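Local coordinates for protein thiosulfate reductase (Thermus thermophilus, PDB 2VPZ) that probably reduces sulfur compounds such as thiosulfate or polysulfide, using a molybdenum centre carried by molybdopterin guanine dinucleotides and a 4Fe-4S cluster, at residues 54-62 with 506-514; 87-95 with 466-474. All blocks are in the same frame, centred on the assembly; numbering follows the deposited sequence.

Contact 1 of 2, residues 54-62 with 506-514; sequences VAHAVGNRV and TPAHEPLFD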
loop_
_atom_site.group_PDB
_atom_site.type_symbol
_atom_site.label_atom_id
_atom_site.label_comp_id
_atom_site.label_asym_id
_atom_site.label_seq_id
_atom_site.Cartn_x
_atom_site.Cartn_y
_atom_site.Cartn_z
ATOM N N VAL A 54 19.153 -32.439 14.272
ATOM C CA VAL A 54 20.261 -32.455 15.242
ATOM C C VAL A 54 19.556 -32.121 16.580
ATOM O O VAL A 54 18.728 -31.214 16.590
ATOM C CB VAL A 54 21.346 -31.367 14.983
ATOM C CG1 VAL A 54 22.382 -31.397 16.135
ATOM C CG2 VAL A 54 22.024 -31.583 13.623
ATOM N N ALA A 55 19.853 -32.846 17.661
ATOM C CA ALA A 55 19.262 -32.560 18.974
ATOM C C ALA A 55 20.351 -32.026 19.909
ATOM O O ALA A 55 21.428 -32.622 20.004
ATOM C CB ALA A 55 18.608 -33.828 19.609
ATOM N N HIS A 56 20.059 -30.907 20.563
ATOM C CA HIS A 56 20.968 -30.254 21.483
ATOM C C HIS A 56 20.528 -30.521 22.932
ATOM O O HIS A 56 19.513 -29.983 23.387
ATOM C CB HIS A 56 21.013 -28.721 21.212
ATOM C CG HIS A 56 21.354 -28.329 19.816
ATOM N ND1 HIS A 56 22.578 -28.539 19.261
ATOM C CD2 HIS A 56 20.617 -27.743 18.858
ATOM C CE1 HIS A 56 22.594 -28.103 18.019
ATOM N NE2 HIS A 56 21.405 -27.609 17.746
ATOM N N ALA A 57 21.281 -31.365 23.633
ATOM C CA ALA A 57 21.006 -31.653 25.032
ATOM C C ALA A 57 22.060 -31.022 25.962
ATOM O O ALA A 57 23.198 -30.754 25.542
ATOM C CB ALA A 57 20.936 -33.196 25.285
ATOM N N VAL A 58 21.646 -30.748 27.198
ATOM C CA VAL A 58 22.486 -30.235 28.308
ATOM C C VAL A 58 22.100 -31.209 29.456
ATOM O O VAL A 58 21.047 -31.065 30.069
ATOM C CB VAL A 58 22.123 -28.752 28.735
ATOM C CG1 VAL A 58 22.789 -28.426 30.100
ATOM C CG2 VAL A 58 22.587 -27.756 27.647
ATOM N N GLY A 59 22.934 -32.194 29.749
ATOM C CA GLY A 59 22.555 -33.164 30.749
ATOM C C GLY A 59 21.432 -34.031 30.172
ATOM O O GLY A 59 21.430 -34.327 28.968
ATOM N N ASN A 60 20.446 -34.401 30.999
ATOM C CA ASN A 60 19.314 -35.245 30.590
ATOM C C ASN A 60 18.134 -34.509 29.966
ATOM O O ASN A 60 16.981 -34.835 30.255
ATOM C CB ASN A 60 18.811 -36.077 31.786
ATOM C CG ASN A 60 19.528 -37.410 31.934
ATOM O OD1 ASN A 60 19.342 -38.140 32.928
ATOM N ND2 ASN A 60 20.339 -37.739 30.947
ATOM N N ARG A 61 18.397 -33.533 29.108
ATOM C CA ARG A 61 17.292 -32.786 28.535
ATOM C C ARG A 61 17.584 -32.060 27.207
ATOM O O ARG A 61 18.521 -31.260 27.109
ATOM C CB ARG A 61 16.751 -31.797 29.579
ATOM C CG ARG A 61 15.910 -30.656 29.017
ATOM C CD ARG A 61 14.415 -30.730 29.350
ATOM N NE ARG A 61 13.766 -29.457 29.050
ATOM C CZ ARG A 61 13.224 -28.626 29.937
ATOM N NH1 ARG A 61 13.231 -28.932 31.227
ATOM N NH2 ARG A 61 12.703 -27.468 29.534
ATOM N N VAL A 62 16.770 -32.369 26.203
ATOM C CA VAL A 62 16.869 -31.783 24.875
ATOM C C VAL A 62 16.144 -30.401 24.845
ATOM O O VAL A 62 14.910 -30.336 24.855
ATOM C CB VAL A 62 16.259 -32.772 23.800
ATOM C CG1 VAL A 62 16.165 -32.083 22.426
ATOM C CG2 VAL A 62 17.117 -34.063 23.718
ATOM N N THR A 506 20.345 -41.761 17.036
ATOM C CA THR A 506 21.169 -42.104 18.188
ATOM C C THR A 506 20.573 -41.486 19.468
ATOM O O THR A 506 19.997 -40.397 19.422
ATOM C CB THR A 506 22.622 -41.551 17.955
ATOM O OG1 THR A 506 23.265 -42.272 16.899
ATOM C CG2 THR A 506 23.456 -41.605 19.237
ATOM N N PRO A 507 20.652 -42.204 20.625
ATOM C CA PRO A 507 20.068 -41.542 21.805
ATOM C C PRO A 507 20.721 -40.164 22.080
ATOM O O PRO A 507 21.919 -39.982 21.819
ATOM C CB PRO A 507 20.349 -42.500 22.956
ATOM C CG PRO A 507 20.530 -43.871 22.326
ATOM C CD PRO A 507 20.868 -43.642 20.850
ATOM N N ALA A 508 19.943 -39.210 22.588
ATOM C CA ALA A 508 20.494 -37.907 22.985
ATOM C C ALA A 508 20.824 -37.995 24.500
ATOM O O ALA A 508 21.615 -37.202 25.016
ATOM C CB ALA A 508 19.478 -36.745 22.704
ATOM N N HIS A 509 20.235 -38.984 25.175
ATOM C CA HIS A 509 20.419 -39.248 26.624
ATOM C C HIS A 509 19.666 -40.553 26.984
ATOM O O HIS A 509 18.828 -40.971 26.191
ATOM C CB HIS A 509 19.938 -38.025 27.498
ATOM C CG HIS A 509 18.452 -37.858 27.617
ATOM N ND1 HIS A 509 17.784 -36.782 27.112
ATOM C CD2 HIS A 509 17.521 -38.588 28.254
ATOM C CE1 HIS A 509 16.503 -36.852 27.427
ATOM N NE2 HIS A 509 16.314 -37.949 28.125
ATOM N N GLU A 510 19.932 -41.178 28.131
ATOM C CA GLU A 510 19.241 -42.424 28.510
ATOM C C GLU A 510 17.803 -42.321 28.961
ATOM O O GLU A 510 17.405 -41.304 29.573
ATOM C CB GLU A 510 19.992 -43.267 29.584
ATOM C CG GLU A 510 20.927 -42.503 30.561
ATOM C CD GLU A 510 20.489 -42.518 32.055
ATOM O OE1 GLU A 510 20.035 -43.583 32.543
ATOM O OE2 GLU A 510 20.648 -41.460 32.727
ATOM N N PRO A 511 16.981 -43.373 28.671
ATOM C CA PRO A 511 15.563 -43.424 29.043
ATOM C C PRO A 511 15.314 -42.888 30.472
ATOM O O PRO A 511 16.205 -42.930 31.333
ATOM C CB PRO A 511 15.222 -44.895 28.884
ATOM C CG PRO A 511 16.067 -45.356 27.716
ATOM C CD PRO A 511 17.366 -44.532 27.846
ATOM N N LEU A 512 14.110 -42.399 30.749
ATOM C CA LEU A 512 13.792 -41.860 32.069
ATOM C C LEU A 512 12.853 -42.788 32.866
ATOM O O LEU A 512 12.101 -43.578 32.269
ATOM C CB LEU A 512 13.239 -40.400 31.926
ATOM C CG LEU A 512 14.162 -39.136 31.925
ATOM C CD1 LEU A 512 15.620 -39.544 31.655
ATOM C CD2 LEU A 512 13.696 -38.057 30.906
ATOM N N PHE A 513 12.927 -42.781 34.198
ATOM C CA PHE A 513 12.041 -43.604 35.011
ATOM C C PHE A 513 12.247 -45.106 34.699
ATOM O O PHE A 513 13.374 -45.595 34.696
ATOM C CB PHE A 513 10.584 -43.201 34.679
ATOM C CG PHE A 513 10.312 -41.706 34.755
ATOM C CD1 PHE A 513 10.053 -40.935 33.599
ATOM C CD2 PHE A 513 10.360 -41.042 35.979
ATOM C CE1 PHE A 513 9.829 -39.526 33.675
ATOM C CE2 PHE A 513 10.141 -39.648 36.093
ATOM C CZ PHE A 513 9.875 -38.893 34.936
ATOM N N ASP A 514 11.151 -45.832 34.443
ATOM C CA ASP A 514 11.291 -47.230 34.079
ATOM C C ASP A 514 10.930 -47.447 32.618
ATOM O O ASP A 514 10.147 -48.327 32.250
ATOM C CB ASP A 514 10.459 -48.158 34.966
ATOM C CG ASP A 514 11.126 -49.493 35.169
ATOM O OD1 ASP A 514 12.338 -49.536 34.852
ATOM O OD2 ASP A 514 10.494 -50.469 35.621
#
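The beta hairpin formed by strands 52-57 and 62-67, part of the three-stranded antiparallel sheet of the iron-sulfur domain, meets an irregular loop here: A55, V62 and N60 of the hairpin lie against A508, H509 and E510. No hydrogen bond crosses between the segments, so the contact illustrates how a loop can be fitted to a hairpin by van der Waals contact. Near the strands the meeting is apolar. The methyl CB of A508 rests 3.7 Å from CG2 of V62 and somewhat farther from CB of A55, while V40 of the adjoining strand 38-43 also touches A508. It is CG2 of V62 that does the touching, because chi1 of 172° sends the other branch, CG1, anti to the backbone nitrogen.

At the turn, where V58 N bonds to R61 O, polar groups take over. The carbonyl oxygen of N60 sits over one face of the H509 imidazole, 3.5 Å above its plane and displaced toward the rim. The N60 side chain also reaches this residue, its ND2 lying 3.5 Å from CB of H509, with amide and ring planes 40° apart. This ring is buried, and its ND1 has no hydrogen-bonding partner in the model, although R61 N lies 3.9 Å from H509 ND1. Beyond the histidine, the bent side chain of E510 brings its OE2 3.6 Å from OD1 of N60, oxygen to oxygen and with no hydrogen bond, the planes 47° apart. L512 slides past the amide in the opposite direction, its CD1 methyl 4.2 Å from N60 OD1.

Contact 2 of 2, residues 87-95 with 466-474; sequences QTTYDPDRL and DVLPQEHVM. With MGD (2-amino-5,6-dimercapto-7-methyl-3,7,8a,9-tetrahydro-8-oxa-1,3,9,10-tetraaza-anthracen-4-one guanosine dinucleotide), chain H.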
loop_
_atom_site.group_PDB
_atom_site.type_symbol
_atom_site.label_atom_id
_atom_site.label_comp_id
_atom_site.label_asym_id
_atom_site.label_seq_id
_atom_site.Cartn_x
_atom_site.Cartn_y
_atom_site.Cartn_z
ATOM N N GLN A 87 8.791 -31.862 24.007
ATOM C CA GLN A 87 8.256 -31.779 25.360
ATOM C C GLN A 87 7.513 -33.034 25.896
ATOM O O GLN A 87 7.382 -33.210 27.116
ATOM C CB GLN A 87 7.487 -30.442 25.650
ATOM C CG GLN A 87 5.956 -30.343 25.481
ATOM C CD GLN A 87 5.136 -31.228 26.436
ATOM O OE1 GLN A 87 4.627 -32.279 26.022
ATOM N NE2 GLN A 87 4.983 -30.808 27.693
ATOM N N THR A 88 7.068 -33.951 25.032
ATOM C CA THR A 88 6.396 -35.156 25.545
ATOM C C THR A 88 7.365 -35.945 26.471
ATOM O O THR A 88 6.955 -36.574 27.453
ATOM C CB THR A 88 5.892 -36.111 24.425
ATOM O OG1 THR A 88 4.882 -35.467 23.656
ATOM C CG2 THR A 88 5.346 -37.430 25.048
ATOM N N THR A 89 8.648 -35.882 26.154
ATOM C CA THR A 89 9.661 -36.543 26.946
ATOM C C THR A 89 9.734 -35.909 28.346
ATOM O O THR A 89 10.114 -36.576 29.307
ATOM C CB THR A 89 11.089 -36.431 26.283
ATOM O OG1 THR A 89 11.033 -36.830 24.918
ATOM C CG2 THR A 89 12.114 -37.287 27.047
ATOM N N TYR A 90 9.344 -34.639 28.459
ATOM C CA TYR A 90 9.394 -33.866 29.726
ATOM C C TYR A 90 8.035 -33.401 30.212
ATOM O O TYR A 90 7.857 -32.302 30.750
ATOM C CB TYR A 90 10.347 -32.699 29.574
ATOM C CG TYR A 90 11.593 -33.108 28.829
ATOM C CD1 TYR A 90 11.840 -32.644 27.531
ATOM C CD2 TYR A 90 12.489 -34.027 29.384
ATOM C CE1 TYR A 90 12.952 -33.092 26.794
ATOM C CE2 TYR A 90 13.611 -34.488 28.668
ATOM C CZ TYR A 90 13.841 -34.015 27.364
ATOM O OH TYR A 90 14.935 -34.461 26.644
ATOM N N ASP A 91 7.070 -34.301 30.019
ATOM C CA ASP A 91 5.681 -34.117 30.398
ATOM C C ASP A 91 5.433 -34.934 31.723
ATOM O O ASP A 91 5.603 -36.157 31.714
ATOM C CB ASP A 91 4.842 -34.624 29.180
ATOM C CG ASP A 91 3.308 -34.586 29.413
ATOM O OD1 ASP A 91 2.867 -34.149 30.499
ATOM O OD2 ASP A 91 2.567 -35.010 28.479
ATOM N N PRO A 92 5.057 -34.261 32.866
ATOM C CA PRO A 92 4.774 -34.896 34.165
ATOM C C PRO A 92 3.725 -36.062 34.227
ATOM O O PRO A 92 3.638 -36.817 35.235
ATOM C CB PRO A 92 4.409 -33.727 35.107
ATOM C CG PRO A 92 3.986 -32.600 34.149
ATOM C CD PRO A 92 4.893 -32.807 32.941
ATOM N N ASP A 93 2.924 -36.159 33.161
ATOM C CA ASP A 93 1.841 -37.173 32.962
ATOM C C ASP A 93 2.321 -38.294 32.022
ATOM O O ASP A 93 1.623 -39.292 31.792
ATOM C CB ASP A 93 0.526 -36.640 32.319
ATOM C CG ASP A 93 0.045 -35.278 32.876
ATOM O OD1 ASP A 93 0.183 -35.026 34.071
ATOM O OD2 ASP A 93 -0.526 -34.497 32.056
ATOM N N ARG A 94 3.499 -38.109 31.426
ATOM C CA ARG A 94 4.031 -39.139 30.545
ATOM C C ARG A 94 4.208 -40.471 31.355
ATOM O O ARG A 94 4.756 -40.434 32.471
ATOM C CB ARG A 94 5.371 -38.708 29.942
ATOM C CG ARG A 94 6.606 -39.101 30.744
ATOM C CD ARG A 94 7.910 -39.013 29.920
ATOM N NE ARG A 94 8.262 -40.260 29.256
ATOM C CZ ARG A 94 9.482 -40.596 28.826
ATOM N NH1 ARG A 94 10.508 -39.765 28.981
ATOM N NH2 ARG A 94 9.692 -41.787 28.257
ATOM N N LEU A 95 3.744 -41.591 30.788
ATOM C CA LEU A 95 3.804 -42.969 31.356
ATOM C C LEU A 95 5.253 -43.398 31.777
ATOM O O LEU A 95 6.178 -43.234 30.991
ATOM C CB LEU A 95 3.220 -43.986 30.311
ATOM C CG LEU A 95 1.758 -43.717 29.887
ATOM C CD1 LEU A 95 1.427 -44.418 28.553
ATOM C CD2 LEU A 95 0.798 -44.151 31.004
ATOM N N ASP A 466 2.815 -47.579 24.714
ATOM C CA ASP A 466 2.654 -46.150 24.414
ATOM C C ASP A 466 3.451 -45.260 25.380
ATOM O O ASP A 466 4.232 -45.774 26.186
ATOM C CB ASP A 466 1.152 -45.819 24.575
ATOM C CG ASP A 466 0.641 -44.733 23.580
ATOM O OD1 ASP A 466 -0.199 -45.078 22.710
ATOM O OD2 ASP A 466 1.043 -43.567 23.695
ATOM N N VAL A 467 3.253 -43.945 25.324
ATOM C CA VAL A 467 3.913 -43.029 26.266
ATOM C C VAL A 467 2.970 -42.209 27.172
ATOM O O VAL A 467 3.273 -41.971 28.350
ATOM C CB VAL A 467 4.814 -41.947 25.625
ATOM C CG1 VAL A 467 5.429 -41.048 26.731
ATOM C CG2 VAL A 467 5.900 -42.567 24.736
ATOM N N LEU A 468 1.847 -41.773 26.622
ATOM C CA LEU A 468 0.934 -40.966 27.415
ATOM C C LEU A 468 -0.292 -41.819 27.842
ATOM O O LEU A 468 -0.524 -42.886 27.272
ATOM C CB LEU A 468 0.501 -39.707 26.598
ATOM C CG LEU A 468 1.583 -38.766 25.975
ATOM C CD1 LEU A 468 1.055 -38.058 24.696
ATOM C CD2 LEU A 468 2.078 -37.735 27.020
ATOM N N PRO A 469 -1.005 -41.408 28.921
ATOM C CA PRO A 469 -2.180 -42.168 29.357
ATOM C C PRO A 469 -3.429 -41.683 28.609
ATOM O O PRO A 469 -4.244 -40.934 29.152
ATOM C CB PRO A 469 -2.267 -41.909 30.859
ATOM C CG PRO A 469 -1.577 -40.583 31.059
ATOM C CD PRO A 469 -0.481 -40.543 29.996
ATOM N N GLN A 470 -3.540 -42.110 27.349
ATOM C CA GLN A 470 -4.664 -41.766 26.461
ATOM C C GLN A 470 -5.952 -42.507 26.850
ATOM O O GLN A 470 -5.911 -43.367 27.720
ATOM C CB GLN A 470 -4.292 -42.115 25.047
ATOM C CG GLN A 470 -3.124 -41.364 24.490
ATOM C CD GLN A 470 -3.539 -40.494 23.323
ATOM O OE1 GLN A 470 -2.732 -39.791 22.707
ATOM N NE2 GLN A 470 -4.840 -40.551 23.012
ATOM N N GLU A 471 -7.070 -42.228 26.186
ATOM C CA GLU A 471 -8.295 -42.941 26.547
ATOM C C GLU A 471 -8.311 -44.441 26.167
ATOM O O GLU A 471 -9.005 -45.227 26.821
ATOM C CB GLU A 471 -9.579 -42.281 25.987
ATOM C CG GLU A 471 -10.825 -43.037 26.438
ATOM C CD GLU A 471 -12.042 -42.768 25.582
ATOM O OE1 GLU A 471 -13.141 -43.258 25.937
ATOM O OE2 GLU A 471 -11.891 -42.075 24.553
ATOM N N HIS A 472 -7.574 -44.871 25.151
ATOM C CA HIS A 472 -7.546 -46.308 24.756
ATOM C C HIS A 472 -6.380 -47.128 25.389
ATOM O O HIS A 472 -6.326 -48.332 25.213
ATOM C CB HIS A 472 -7.381 -46.516 23.255
ATOM C CG HIS A 472 -6.008 -46.303 22.766
ATOM N ND1 HIS A 472 -5.108 -47.294 22.574
ATOM C CD2 HIS A 472 -5.334 -45.168 22.597
ATOM C CE1 HIS A 472 -3.929 -46.784 22.302
ATOM N NE2 HIS A 472 -4.041 -45.478 22.306
ATOM N N VAL A 473 -5.429 -46.475 26.052
ATOM C CA VAL A 473 -4.314 -47.168 26.711
ATOM C C VAL A 473 -4.801 -47.671 28.102
ATOM O O VAL A 473 -4.395 -48.747 28.585
ATOM C CB VAL A 473 -3.046 -46.234 26.914
ATOM C CG1 VAL A 473 -1.958 -46.943 27.734
ATOM C CG2 VAL A 473 -2.491 -45.769 25.544
ATOM N N MET A 474 -5.684 -46.901 28.726
ATOM C CA MET A 474 -6.255 -47.223 30.024
ATOM C C MET A 474 -7.452 -48.208 29.979
ATOM O O MET A 474 -8.279 -48.258 30.890
ATOM C CB MET A 474 -6.601 -45.941 30.816
ATOM C CG MET A 474 -5.511 -44.845 30.797
ATOM S SD MET A 474 -3.870 -45.439 31.334
ATOM C CE MET A 474 -4.180 -45.795 33.116
HETATM P PB MGD H . -2.184 -40.490 16.641
HETATM O O1B MGD H . -3.484 -39.867 17.045
HETATM O O2B MGD H . -0.940 -39.656 16.626
HETATM O O3B MGD H . -2.552 -41.260 15.271
HETATM O O3A MGD H . -3.192 -42.526 13.203
HETATM P PA MGD H . -2.292 -42.669 14.513
HETATM O O1A MGD H . -0.786 -42.659 14.305
HETATM O O2A MGD H . -2.929 -43.744 15.320
HETATM O "O5'" MGD H . -1.855 -41.682 17.604
HETATM C "C5'" MGD H . -0.516 -41.991 17.994
HETATM C "C4'" MGD H . -0.626 -42.857 19.249
HETATM O "O4'" MGD H . 0.721 -43.293 19.392
HETATM C "C3'" MGD H . -0.969 -42.126 20.520
HETATM O "O3'" MGD H . -1.527 -43.113 21.398
HETATM C "C2'" MGD H . 0.415 -41.659 20.998
HETATM O "O2'" MGD H . 0.332 -41.433 22.381
HETATM C "C1'" MGD H . 1.321 -42.841 20.645
HETATM N N9 MGD H . 2.803 -42.604 20.465
HETATM C C8 MGD H . 3.379 -41.510 19.963
HETATM N N7 MGD H . 4.727 -41.599 19.883
HETATM C C5 MGD H . 5.069 -42.836 20.306
HETATM C C6 MGD H . 6.346 -43.668 20.445
HETATM O O6 MGD H . 7.509 -43.198 20.182
HETATM N N1 MGD H . 6.177 -44.948 20.913
HETATM C C2 MGD H . 4.967 -45.497 21.246
HETATM N N2 MGD H . 4.823 -46.774 21.716
HETATM N N3 MGD H . 3.839 -44.788 21.104
HETATM C C4 MGD H . 3.783 -43.483 20.676
HETATM C C10 MGD H . -2.689 -41.913 11.976
HETATM C C11 MGD H . -3.679 -42.196 10.897
HETATM O O11 MGD H . -4.962 -41.939 11.470
HETATM C C12 MGD H . -3.517 -41.478 9.609
HETATM S S12 MGD H . -2.012 -41.408 8.791
HETATM C C13 MGD H . -4.546 -40.913 8.977
HETATM S S13 MGD H . -4.482 -40.044 7.561
HETATM C C14 MGD H . -5.919 -40.974 9.369
HETATM N N15 MGD H . -6.369 -39.603 9.746
HETATM C C16 MGD H . -7.602 -39.572 10.351
HETATM C C17 MGD H . -8.559 -38.462 10.347
HETATM O O17 MGD H . -8.270 -37.364 9.785
HETATM N N18 MGD H . -9.741 -38.650 10.937
HETATM C C19 MGD H . -10.094 -39.802 11.540
HETATM N N19 MGD H . -11.286 -39.941 12.196
HETATM N N20 MGD H . -9.268 -40.851 11.540
HETATM C C21 MGD H . -8.048 -40.812 11.015
HETATM N N22 MGD H . -7.235 -41.870 11.107
HETATM C C23 MGD H . -5.974 -41.999 10.460
#
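The backbones draw closest where R94 and L95 pass L468 and V467, with CA atoms 4.8 Å apart for R94 and L468, at the end of a type I beta turn from D91 to R94. L95 N points its hydrogen at V467 O, but that oxygen is modelled too close to a neighbour, so the bond length is doubtful.

Side-chain contacts here are largely apolar. T88 turns CG2 rather than its hydroxyl toward the other loop, since chi1 of -65° puts that methyl anti to the backbone nitrogen, and it meets L468 CD2 at 3.8 Å. L95 slides past the P469 ring, CD2 to CB 3.8 Å. V467 CG1 approaches the R94 guanidinium obliquely, 3.9 Å from NE of R94; that group is tied down by T89 O at NH1 and by a salt bridge from NH2 to E487.

The cofactor lies on the side of D466, whose carboxylate accepts both guanosine ribose hydroxyls of one MGD, O3' on OD1 at 2.7 Å and O2' on OD2 at 2.6 Å. V467 N also bonds to D466 OD2, on its anti lone pair, which helps to fix the carboxylate's rotation.

D466 ends strand 462-466 of the parallel sheet, and the adjoining edge strand 479-481 receives L95 on P481 and V473 on I479, while H472 packs against helix 442-445.

How the contacts relate
The two contacts have centres about 17 Å apart, on the same side of the chain's centre, and both join the N-terminal iron-sulfur region to later parts of the molybdopterin oxidoreductase fold. Along the chain the order is 54-62, 87-95, 466-474, 506-514, so the pairs are concentric, contact 1 enclosing contact 2. They touch through Y90: its OH lies 2.8 Å from V62 N, a probable hydrogen bond, and its side chain packs on H509 and forms a cation-pi pair with R61. E487 is a further common neighbour, touched by L512 of contact 1 and reached from contact 2. Contact 2 includes residues of the MGD pocket, and contact 1 lies farther from the chain's centre.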